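Local coordinates for ABC transporter, solute-binding protein (Staphylococcus aureus, PDB 6LKH) that binds alpha-D-glucose 6-phosphate in the cleft of a periplasmic-binding-protein fold and, itself a lipoprotein, probably delivers solute to an ABC transporter, at residues G57-E62 with N214-A219; S94-P99 with F250-I255; Q142-I147 with A184-E189. One frame throughout, in Å; residues are numbered along the deposited sequence.

Contact 1 of 3, residues G57-E62 with N214-A219; sequences GGVLSE and NVDGIA. With G6P (6-O-phosphono-alpha-D-glucopyranose), chain E.
Two backbone hydrogen bonds tie Gly57 and Gly58 to Gly217. The first runs from Gly57 N to Gly217 O (3.0 Å), the second from Gly217 N to Gly58 O (3.1 Å), so Gly217 is held through both its donor and its acceptor. Gly58 O also receives a CA-H...O contact from Asp216 CA, at 3.3 Å. The residue types fit this backbone: Gly57 and Gly58 have positive phi (96° and 84°), where a beta carbon would press on the preceding carbonyl oxygen, while Gly217 lets the beta carbon of Leu60 lie close over the strand.

Apolar contacts flank these bonds. Leu60 points at the strand and lays CD1 along the Gly217 peptide, reaching Ala219 CB at 3.9 Å; the alanine methyl, directed toward segment 57-62, meets the end of the leucine. Val59, at the centre of an inverse gamma turn, crosses Asn214 at a slant, its CG1 meeting Asn214 CB at 3.5 Å.

The third kind of contact is with the bound glucose 6-phosphate. Gly58 N donates to ligand O1 (2.7 Å), and Asn214 ND2 lies next to O3 in a bond so short and bent that its geometry is doubtful. Asp216 turns its CG beside its backbone N (chi1 -63°), which brings the carboxylate to the sugar hydroxyls; O1 gives OD2 a weak hydrogen bond of 3.1 Å. Tyr9 OH also bonds Asp216 OD2, and Gln142 NE2 bonds Asn214 OD1, so both polar ends are positioned from a second shell.

Strand 213-221 runs between strands 54-56 and 92-105, antiparallel to both. Leu60 continues onto Phe55 and Val92, Val59 rests on Thr138 and Gln142 of helix 138-151, and Ile218 packs against helix 230-237.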
loop_
_atom_site.group_PDB
_atom_site.type_symbol
_atom_site.label_atom_id
_atom_site.label_comp_id
_atom_site.label_asym_id
_atom_site.label_seq_id
_atom_site.Cartn_x
_atom_site.Cartn_y
_atom_site.Cartn_z
ATOM N N GLY A 57 21.165 -14.833 2.536
ATOM C CA GLY A 57 21.444 -14.224 1.255
ATOM C C GLY A 57 22.255 -15.140 0.354
ATOM O O GLY A 57 22.961 -16.049 0.801
ATOM N N GLY A 58 22.151 -14.881 -0.942
ATOM C CA GLY A 58 22.696 -15.763 -1.949
ATOM C C GLY A 58 21.748 -16.905 -2.275
ATOM O O GLY A 58 20.807 -17.211 -1.542
ATOM N N VAL A 59 22.006 -17.543 -3.412
ATOM C CA VAL A 59 21.186 -18.683 -3.855
ATOM C C VAL A 59 21.820 -19.918 -3.223
ATOM O O VAL A 59 22.538 -20.695 -3.856
ATOM C CB VAL A 59 21.073 -18.761 -5.383
ATOM C CG1 VAL A 59 20.248 -17.587 -5.907
ATOM C CG2 VAL A 59 22.444 -18.767 -6.051
ATOM N N LEU A 60 21.538 -20.103 -1.929
ATOM C CA LEU A 60 22.225 -21.128 -1.146
ATOM C C LEU A 60 21.822 -22.530 -1.576
ATOM O O LEU A 60 22.655 -23.444 -1.589
ATOM C CB LEU A 60 21.935 -20.935 0.343
ATOM C CG LEU A 60 22.420 -19.630 0.969
ATOM C CD1 LEU A 60 22.088 -19.613 2.449
ATOM C CD2 LEU A 60 23.914 -19.448 0.756
ATOM N N SER A 61 20.550 -22.726 -1.920
ATOM C CA SER A 61 20.085 -24.046 -2.321
ATOM C C SER A 61 20.796 -24.571 -3.559
ATOM O O SER A 61 20.663 -25.761 -3.866
ATOM C CB SER A 61 18.580 -24.011 -2.586
ATOM O OG SER A 61 18.301 -23.339 -3.803
ATOM N N GLU A 62 21.545 -23.729 -4.274
ATOM C CA GLU A 62 22.144 -24.119 -5.540
ATOM C C GLU A 62 23.653 -23.938 -5.608
ATOM O O GLU A 62 24.268 -24.434 -6.561
ATOM C CB GLU A 62 21.513 -23.321 -6.692
ATOM C CG GLU A 62 20.029 -23.559 -6.879
ATOM C CD GLU A 62 19.450 -22.699 -7.986
ATOM O OE1 GLU A 62 20.185 -21.838 -8.514
ATOM O OE2 GLU A 62 18.263 -22.882 -8.330
ATOM N N ASN A 214 16.277 -15.279 -8.501
ATOM C CA ASN A 214 17.029 -15.861 -7.400
ATOM C C ASN A 214 16.095 -16.148 -6.233
ATOM O O ASN A 214 15.296 -15.292 -5.845
ATOM C CB ASN A 214 18.151 -14.925 -6.951
ATOM C CG ASN A 214 19.156 -14.660 -8.043
ATOM O OD1 ASN A 214 19.169 -15.332 -9.072
ATOM N ND2 ASN A 214 20.019 -13.680 -7.820
ATOM N N VAL A 215 16.191 -17.354 -5.688
ATOM C CA VAL A 215 15.516 -17.709 -4.447
ATOM C C VAL A 215 16.582 -17.672 -3.361
ATOM O O VAL A 215 17.360 -18.616 -3.204
ATOM C CB VAL A 215 14.829 -19.074 -4.537
ATOM C CG1 VAL A 215 14.237 -19.477 -3.183
ATOM C CG2 VAL A 215 13.741 -19.058 -5.605
ATOM N N ASP A 216 16.633 -16.570 -2.617
ATOM C CA ASP A 216 17.616 -16.429 -1.555
ATOM C C ASP A 216 17.286 -17.360 -0.393
ATOM O O ASP A 216 16.121 -17.660 -0.120
ATOM C CB ASP A 216 17.672 -14.983 -1.071
ATOM C CG ASP A 216 18.122 -14.028 -2.157
ATOM O OD1 ASP A 216 18.406 -14.503 -3.277
ATOM O OD2 ASP A 216 18.191 -12.809 -1.896
ATOM N N GLY A 217 18.333 -17.820 0.296
ATOM C CA GLY A 217 18.177 -18.798 1.348
ATOM C C GLY A 217 18.800 -18.336 2.653
ATOM O O GLY A 217 19.549 -17.356 2.709
ATOM N N ILE A 218 18.462 -19.070 3.711
ATOM C CA ILE A 218 19.077 -18.918 5.023
ATOM C C ILE A 218 19.543 -20.296 5.472
ATOM O O ILE A 218 18.822 -21.288 5.308
ATOM C CB ILE A 218 18.101 -18.306 6.053
ATOM C CG1 ILE A 218 17.539 -16.978 5.546
ATOM C CG2 ILE A 218 18.799 -18.080 7.389
ATOM C CD1 ILE A 218 16.341 -16.502 6.319
ATOM N N ALA A 219 20.752 -20.362 6.030
ATOM C CA ALA A 219 21.350 -21.628 6.430
ATOM C C ALA A 219 22.063 -21.476 7.765
ATOM O O ALA A 219 22.713 -20.458 8.015
ATOM C CB ALA A 219 22.343 -22.128 5.375
HETATM C C1 G6P E . 21.159 -11.418 -2.884
HETATM C C2 G6P E . 20.619 -11.587 -4.326
HETATM C C3 G6P E . 21.674 -11.853 -5.324
HETATM C C4 G6P E . 22.751 -10.873 -5.201
HETATM C C5 G6P E . 23.412 -10.985 -3.833
HETATM C C6 G6P E . 24.535 -10.006 -3.773
HETATM O O1 G6P E . 21.292 -12.677 -2.304
HETATM O O2 G6P E . 19.692 -12.686 -4.368
HETATM O O3 G6P E . 21.078 -11.761 -6.692
HETATM O O4 G6P E . 23.727 -11.126 -6.236
HETATM O O5 G6P E . 22.443 -10.710 -2.748
HETATM O O6 G6P E . 25.672 -10.704 -3.314
HETATM P P G6P E . 26.912 -11.100 -4.393
HETATM O O1P G6P E . 27.983 -10.028 -4.347
HETATM O O2P G6P E . 26.342 -11.207 -5.815
HETATM O O3P G6P E . 27.489 -12.407 -4.022
#

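Contact 2 of 3, residues S94-P99 with F250-I255; sequences SFLLMP and FDAKSI. With G6P (6-O-phosphono-alpha-D-glucopyranose), chain E.
Ile255 reaches across to Ser94, Phe95 and Leu97. Its CG1 stands opposite the backbone N (chi1 -174°), which carries CD1 over to Ser94 CB and to Leu97 CD2 (3.8 Å), the isoleucine and leucine side chains crossing at about a right angle. The other branch, CG2, sits between N and the carbonyl carbon and lies against Phe95 O. A beta-branched residue suits this place because its two arms serve two different neighbours.

Leu97 and Lys253 lie side by side, their CB atoms 4.0 Å apart. Leu97 N donates to Lys253 O, a nearly straight bond of 3.2 Å (173° at the hydrogen) whose donor is tilted from the carbonyl plane. Lys253 stays extended up to CE and bends only at chi4 (50°). Its CD slants past Pro99 CD at 3.8 Å, apolar methylenes on a rigid ring, while NZ goes on to a salt bridge with Glu189 and a hydrogen bond to Glu268 O. Leu96 sends CD2 to Ala252 CB at 4.1 Å.

Phe95 and Leu96 both face Asp216 in a classic beta bulge. Strand 92-105 pairs antiparallel with strand 213-221 and also with the weakly bonded strand 253-254, which follows helix 240-250; Phe95 and Ala252 both touch Leu246 of that helix.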
loop_
_atom_site.group_PDB
_atom_site.type_symbol
_atom_site.label_atom_id
_atom_site.label_comp_id
_atom_site.label_asym_id
_atom_site.label_seq_id
_atom_site.Cartn_x
_atom_site.Cartn_y
_atom_site.Cartn_z
ATOM N N SER A 94 14.165 -21.099 2.361
ATOM C CA SER A 94 13.923 -20.009 1.422
ATOM C C SER A 94 13.495 -18.743 2.160
ATOM O O SER A 94 12.738 -18.797 3.132
ATOM C CB SER A 94 12.846 -20.414 0.414
ATOM O OG SER A 94 13.290 -21.462 -0.429
ATOM N N PHE A 95 13.970 -17.593 1.676
ATOM C CA PHE A 95 13.809 -16.334 2.400
ATOM C C PHE A 95 13.230 -15.218 1.533
ATOM O O PHE A 95 12.303 -14.522 1.959
ATOM C CB PHE A 95 15.159 -15.907 2.980
ATOM C CG PHE A 95 15.179 -14.508 3.526
ATOM C CD1 PHE A 95 14.318 -14.134 4.542
ATOM C CD2 PHE A 95 16.080 -13.571 3.039
ATOM C CE1 PHE A 95 14.344 -12.846 5.054
ATOM C CE2 PHE A 95 16.112 -12.290 3.546
ATOM C CZ PHE A 95 15.243 -11.925 4.555
ATOM N N LEU A 96 13.769 -15.029 0.327
ATOM C CA LEU A 96 13.322 -13.952 -0.545
ATOM C C LEU A 96 13.375 -14.391 -1.999
ATOM O O LEU A 96 14.104 -15.315 -2.369
ATOM C CB LEU A 96 14.175 -12.689 -0.374
ATOM C CG LEU A 96 13.865 -11.756 0.795
ATOM C CD1 LEU A 96 14.820 -10.582 0.759
ATOM C CD2 LEU A 96 12.433 -11.265 0.744
ATOM N N LEU A 97 12.592 -13.697 -2.820
ATOM C CA LEU A 97 12.667 -13.785 -4.272
ATOM C C LEU A 97 13.305 -12.506 -4.796
ATOM O O LEU A 97 12.847 -11.404 -4.475
ATOM C CB LEU A 97 11.280 -13.971 -4.891
ATOM C CG LEU A 97 10.384 -15.029 -4.246
ATOM C CD1 LEU A 97 8.986 -14.972 -4.846
ATOM C CD2 LEU A 97 10.981 -16.414 -4.417
ATOM N N MET A 98 14.352 -12.651 -5.598
ATOM C CA MET A 98 15.133 -11.513 -6.081
ATOM C C MET A 98 15.342 -11.638 -7.582
ATOM O O MET A 98 16.146 -12.485 -8.023
ATOM C CB MET A 98 16.479 -11.433 -5.367
ATOM C CG MET A 98 17.297 -10.199 -5.730
ATOM S SD MET A 98 16.600 -8.675 -5.064
ATOM C CE MET A 98 17.014 -8.888 -3.332
ATOM N N PRO A 99 14.659 -10.839 -8.399
ATOM C CA PRO A 99 14.980 -10.818 -9.828
ATOM C C PRO A 99 16.408 -10.346 -10.072
ATOM O O PRO A 99 16.926 -9.475 -9.367
ATOM C CB PRO A 99 13.954 -9.839 -10.406
ATOM C CG PRO A 99 12.808 -9.902 -9.463
ATOM C CD PRO A 99 13.412 -10.113 -8.105
ATOM N N PHE A 250 10.960 -1.855 1.676
ATOM C CA PHE A 250 12.108 -2.074 0.820
ATOM C C PHE A 250 11.818 -2.551 -0.545
ATOM O O PHE A 250 12.688 -2.751 -1.294
ATOM C CB PHE A 250 13.072 -3.011 1.445
ATOM C CG PHE A 250 13.605 -2.569 2.737
ATOM C CD1 PHE A 250 14.735 -1.837 2.815
ATOM C CD2 PHE A 250 13.011 -2.937 3.853
ATOM C CE1 PHE A 250 15.233 -1.458 4.005
ATOM C CE2 PHE A 250 13.486 -2.564 5.047
ATOM C CZ PHE A 250 14.606 -1.831 5.124
ATOM N N ASP A 251 10.538 -2.788 -0.827
ATOM C CA ASP A 251 10.096 -3.245 -2.144
ATOM C C ASP A 251 10.458 -4.705 -2.439
ATOM O O ASP A 251 10.387 -5.141 -3.589
ATOM C CB ASP A 251 10.683 -2.345 -3.234
ATOM N N ALA A 252 10.849 -5.455 -1.413
ATOM C CA ALA A 252 11.265 -6.833 -1.601
ATOM C C ALA A 252 10.074 -7.696 -2.006
ATOM O O ALA A 252 8.910 -7.333 -1.811
ATOM C CB ALA A 252 11.903 -7.387 -0.326
ATOM N N LYS A 253 10.381 -8.853 -2.589
ATOM C CA LYS A 253 9.376 -9.836 -2.971
ATOM C C LYS A 253 9.380 -10.965 -1.949
ATOM O O LYS A 253 10.391 -11.655 -1.780
ATOM C CB LYS A 253 9.640 -10.361 -4.380
ATOM C CG LYS A 253 9.429 -9.302 -5.435
ATOM C CD LYS A 253 9.814 -9.784 -6.807
ATOM C CE LYS A 253 9.253 -8.866 -7.872
ATOM N NZ LYS A 253 9.557 -7.431 -7.589
ATOM N N SER A 254 8.248 -11.144 -1.275
ATOM C CA SER A 254 8.162 -12.053 -0.145
ATOM C C SER A 254 8.051 -13.500 -0.604
ATOM O O SER A 254 7.451 -13.809 -1.638
ATOM C CB SER A 254 6.957 -11.708 0.729
ATOM O OG SER A 254 6.763 -12.694 1.732
ATOM N N ILE A 255 8.625 -14.395 0.202
ATOM C CA ILE A 255 8.556 -15.828 -0.077
ATOM C C ILE A 255 7.238 -16.447 0.360
ATOM O O ILE A 255 6.943 -17.585 -0.026
ATOM C CB ILE A 255 9.742 -16.536 0.611
ATOM C CG1 ILE A 255 9.807 -18.018 0.232
ATOM C CG2 ILE A 255 9.661 -16.390 2.131
ATOM C CD1 ILE A 255 9.994 -18.275 -1.251
HETATM C C1 G6P E . 21.159 -11.418 -2.884
HETATM C C2 G6P E . 20.619 -11.587 -4.326
HETATM C C3 G6P E . 21.674 -11.853 -5.324
HETATM C C4 G6P E . 22.751 -10.873 -5.201
HETATM C C5 G6P E . 23.412 -10.985 -3.833
HETATM C C6 G6P E . 24.535 -10.006 -3.773
HETATM O O1 G6P E . 21.292 -12.677 -2.304
HETATM O O2 G6P E . 19.692 -12.686 -4.368
HETATM O O3 G6P E . 21.078 -11.761 -6.692
HETATM O O4 G6P E . 23.727 -11.126 -6.236
HETATM O O5 G6P E . 22.443 -10.710 -2.748
HETATM O O6 G6P E . 25.672 -10.704 -3.314
HETATM P P G6P E . 26.912 -11.100 -4.393
HETATM O O1P G6P E . 27.983 -10.028 -4.347
HETATM O O2P G6P E . 26.342 -11.207 -5.815
HETATM O O3P G6P E . 27.489 -12.407 -4.022
#

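Contact 3 of 3, residues Q142-I147 with A184-E189; sequences QHMRAI and AGLSYE. With G6P (6-O-phosphono-alpha-D-glucopyranose), chain E.
Leu186 CB sits over the face of the His143 imidazole, 3.5 Å from the ring centroid and 3° off its normal, a CH-pi contact over the centre of the ring. The rest of the leucine follows the same side, with CD1 at 3.9 Å from His143 CB. Each side chain leaves its backbone toward the other segment, and the leucine runs aslant to the histidine.

At its edge the same ring does something quite different. His143 NE2 donates to Ser187 O over 2.8 Å, nearly straight at 168°, with the acceptor practically in the ring plane. Having CG beside its own backbone N (chi1 -85°) sends the imidazole out from the helix to the strand. ND1 is hydrogen-bonded to Tyr117 OH, so both ring nitrogens have partners and, with leucine over the face, the rotation of the ring is fixed. Histidine suits the place because it combines a flat surface for packing with polar atoms at its rim.

Beyond the ring, Leu186 CD1 extends to Met144 CE and to Ile147 CD1, each at 4.3 Å, and Phe160 of helix 154-163 joins this apolar group. Ser187 contributes through its backbone oxygen, its side chain pointing away from the helix. The next residue, Tyr188, is the N-cap residue of helix 189-198 and places a ring face under the sugar, with ligand C4 3.6 Å above its plane and offset toward the rim.

The axes of segments 142-147 and 184-188 come within 9.9 Å. Helices 138-151 and 154-163 connect the parallel strands 129-132 and 165-167, and strand 184-188 pairs parallel to 129-132. Such helix-on-sheet packing builds the lobes of the periplasmic-binding-protein fold; here the helix begins at the ligand-binding Thr138 and Thr139.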
loop_
_atom_site.group_PDB
_atom_site.type_symbol
_atom_site.label_atom_id
_atom_site.label_comp_id
_atom_site.label_asym_id
_atom_site.label_seq_id
_atom_site.Cartn_x
_atom_site.Cartn_y
_atom_site.Cartn_z
ATOM N N GLN A 142 24.504 -16.193 -11.739
ATOM C CA GLN A 142 23.102 -16.340 -12.125
ATOM C C GLN A 142 22.820 -15.689 -13.474
ATOM O O GLN A 142 21.937 -16.149 -14.209
ATOM C CB GLN A 142 22.186 -15.750 -11.052
ATOM C CG GLN A 142 22.103 -16.575 -9.771
ATOM C CD GLN A 142 21.358 -17.876 -9.963
ATOM O OE1 GLN A 142 21.934 -18.881 -10.380
ATOM N NE2 GLN A 142 20.068 -17.865 -9.662
ATOM N N HIS A 143 23.552 -14.627 -13.820
ATOM C CA HIS A 143 23.384 -14.005 -15.129
ATOM C C HIS A 143 23.986 -14.864 -16.233
ATOM O O HIS A 143 23.447 -14.922 -17.345
ATOM C CB HIS A 143 24.026 -12.621 -15.142
ATOM C CG HIS A 143 23.143 -11.535 -14.614
ATOM N ND1 HIS A 143 22.124 -10.983 -15.356
ATOM C CD2 HIS A 143 23.140 -10.887 -13.426
ATOM C CE1 HIS A 143 21.520 -10.048 -14.644
ATOM N NE2 HIS A 143 22.120 -9.967 -13.471
ATOM N N MET A 144 25.119 -15.519 -15.954
ATOM C CA MET A 144 25.718 -16.405 -16.947
ATOM C C MET A 144 24.798 -17.583 -17.252
ATOM O O MET A 144 24.682 -18.007 -18.405
ATOM C CB MET A 144 27.084 -16.903 -16.467
ATOM C CG MET A 144 28.178 -15.834 -16.335
ATOM S SD MET A 144 28.461 -14.829 -17.812
ATOM C CE MET A 144 27.565 -13.333 -17.399
ATOM N N ARG A 145 24.137 -18.131 -16.229
ATOM C CA ARG A 145 23.116 -19.144 -16.479
ATOM C C ARG A 145 22.009 -18.594 -17.372
ATOM O O ARG A 145 21.571 -19.264 -18.314
ATOM C CB ARG A 145 22.529 -19.640 -15.159
ATOM C CG ARG A 145 23.453 -20.533 -14.345
ATOM C CD ARG A 145 22.777 -20.937 -13.043
ATOM N NE ARG A 145 21.571 -21.720 -13.293
ATOM C CZ ARG A 145 20.518 -21.775 -12.483
ATOM N NH1 ARG A 145 20.497 -21.082 -11.352
ATOM N NH2 ARG A 145 19.473 -22.521 -12.815
ATOM N N ALA A 146 21.538 -17.378 -17.085
ATOM C CA ALA A 146 20.478 -16.785 -17.893
ATOM C C ALA A 146 20.938 -16.576 -19.329
ATOM O O ALA A 146 20.174 -16.814 -20.273
ATOM C CB ALA A 146 20.026 -15.463 -17.276
ATOM N N ILE A 147 22.180 -16.118 -19.515
ATOM C CA ILE A 147 22.731 -15.973 -20.861
ATOM C C ILE A 147 22.834 -17.332 -21.536
ATOM O O ILE A 147 22.516 -17.482 -22.722
ATOM C CB ILE A 147 24.100 -15.269 -20.808
ATOM C CG1 ILE A 147 23.923 -13.793 -20.447
ATOM C CG2 ILE A 147 24.844 -15.428 -22.147
ATOM C CD1 ILE A 147 25.224 -13.074 -20.134
ATOM N N ALA A 184 25.497 0.099 -19.372
ATOM C CA ALA A 184 24.593 -0.855 -18.750
ATOM C C ALA A 184 25.405 -1.850 -17.939
ATOM O O ALA A 184 26.632 -1.913 -18.040
ATOM C CB ALA A 184 23.732 -1.568 -19.798
ATOM N N GLY A 185 24.697 -2.626 -17.125
ATOM C CA GLY A 185 25.345 -3.609 -16.281
ATOM C C GLY A 185 24.370 -4.685 -15.866
ATOM O O GLY A 185 23.152 -4.544 -16.024
ATOM N N LEU A 186 24.922 -5.775 -15.337
ATOM C CA LEU A 186 24.134 -6.919 -14.890
ATOM C C LEU A 186 24.125 -6.921 -13.366
ATOM O O LEU A 186 25.163 -7.135 -12.729
ATOM C CB LEU A 186 24.693 -8.224 -15.453
ATOM C CG LEU A 186 24.801 -8.301 -16.979
ATOM C CD1 LEU A 186 25.226 -9.686 -17.415
ATOM C CD2 LEU A 186 23.494 -7.934 -17.648
ATOM N N SER A 187 22.949 -6.696 -12.792
ATOM C CA SER A 187 22.798 -6.454 -11.363
ATOM C C SER A 187 21.560 -7.216 -10.905
ATOM O O SER A 187 21.083 -8.130 -11.589
ATOM C CB SER A 187 22.714 -4.941 -11.094
ATOM O OG SER A 187 22.660 -4.658 -9.707
ATOM N N TYR A 188 21.022 -6.845 -9.744
ATOM C CA TYR A 188 19.771 -7.409 -9.261
ATOM C C TYR A 188 18.839 -6.295 -8.806
ATOM O O TYR A 188 19.225 -5.129 -8.692
ATOM C CB TYR A 188 19.997 -8.421 -8.129
ATOM C CG TYR A 188 20.733 -7.905 -6.911
ATOM C CD1 TYR A 188 22.104 -7.723 -6.936
ATOM C CD2 TYR A 188 20.058 -7.645 -5.724
ATOM C CE1 TYR A 188 22.787 -7.270 -5.824
ATOM C CE2 TYR A 188 20.733 -7.193 -4.604
ATOM C CZ TYR A 188 22.099 -7.010 -4.661
ATOM O OH TYR A 188 22.792 -6.565 -3.559
ATOM N N GLU A 189 17.596 -6.692 -8.529
ATOM C CA GLU A 189 16.502 -5.736 -8.384
ATOM C C GLU A 189 16.761 -4.746 -7.251
ATOM O O GLU A 189 16.650 -3.529 -7.436
ATOM C CB GLU A 189 15.198 -6.495 -8.148
ATOM C CG GLU A 189 13.950 -5.692 -8.424
ATOM C CD GLU A 189 12.686 -6.492 -8.181
ATOM O OE1 GLU A 189 12.478 -6.941 -7.031
ATOM O OE2 GLU A 189 11.905 -6.683 -9.139
HETATM C C1 G6P E . 21.159 -11.418 -2.884
HETATM C C2 G6P E . 20.619 -11.587 -4.326
HETATM C C3 G6P E . 21.674 -11.853 -5.324
HETATM C C4 G6P E . 22.751 -10.873 -5.201
HETATM C C5 G6P E . 23.412 -10.985 -3.833
HETATM C C6 G6P E . 24.535 -10.006 -3.773
HETATM O O1 G6P E . 21.292 -12.677 -2.304
HETATM O O2 G6P E . 19.692 -12.686 -4.368
HETATM O O3 G6P E . 21.078 -11.761 -6.692
HETATM O O4 G6P E . 23.727 -11.126 -6.236
HETATM O O5 G6P E . 22.443 -10.710 -2.748
HETATM O O6 G6P E . 25.672 -10.704 -3.314
HETATM P P G6P E . 26.912 -11.100 -4.393
HETATM O O1P G6P E . 27.983 -10.028 -4.347
HETATM O O2P G6P E . 26.342 -11.207 -5.815
HETATM O O3P G6P E . 27.489 -12.407 -4.022
#

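Overall arrangement
Each contact has a segment in one mixed sheet, and all three reach the same glucose 6-phosphate. Centres of contacts 1 and 2 lie about 11 Å apart, joined by the neighbouring strands 213-221 and 92-105; contact 3 is about 16 Å from contact 1 and 17 Å from contact 2. Strand 92-105 also pairs with 184-188, linking contacts 2 and 3. Along the chain, contacts 1 and 2 interleave, while both segments of contact 3 fall between 94-99 and 214-219. A salt bridge from Glu62 to Arg145 adds a side-chain tie between contacts 1 and 3. Chain crossings of this kind are consistent with a two-lobed binding protein whose ligand is held in the cleft.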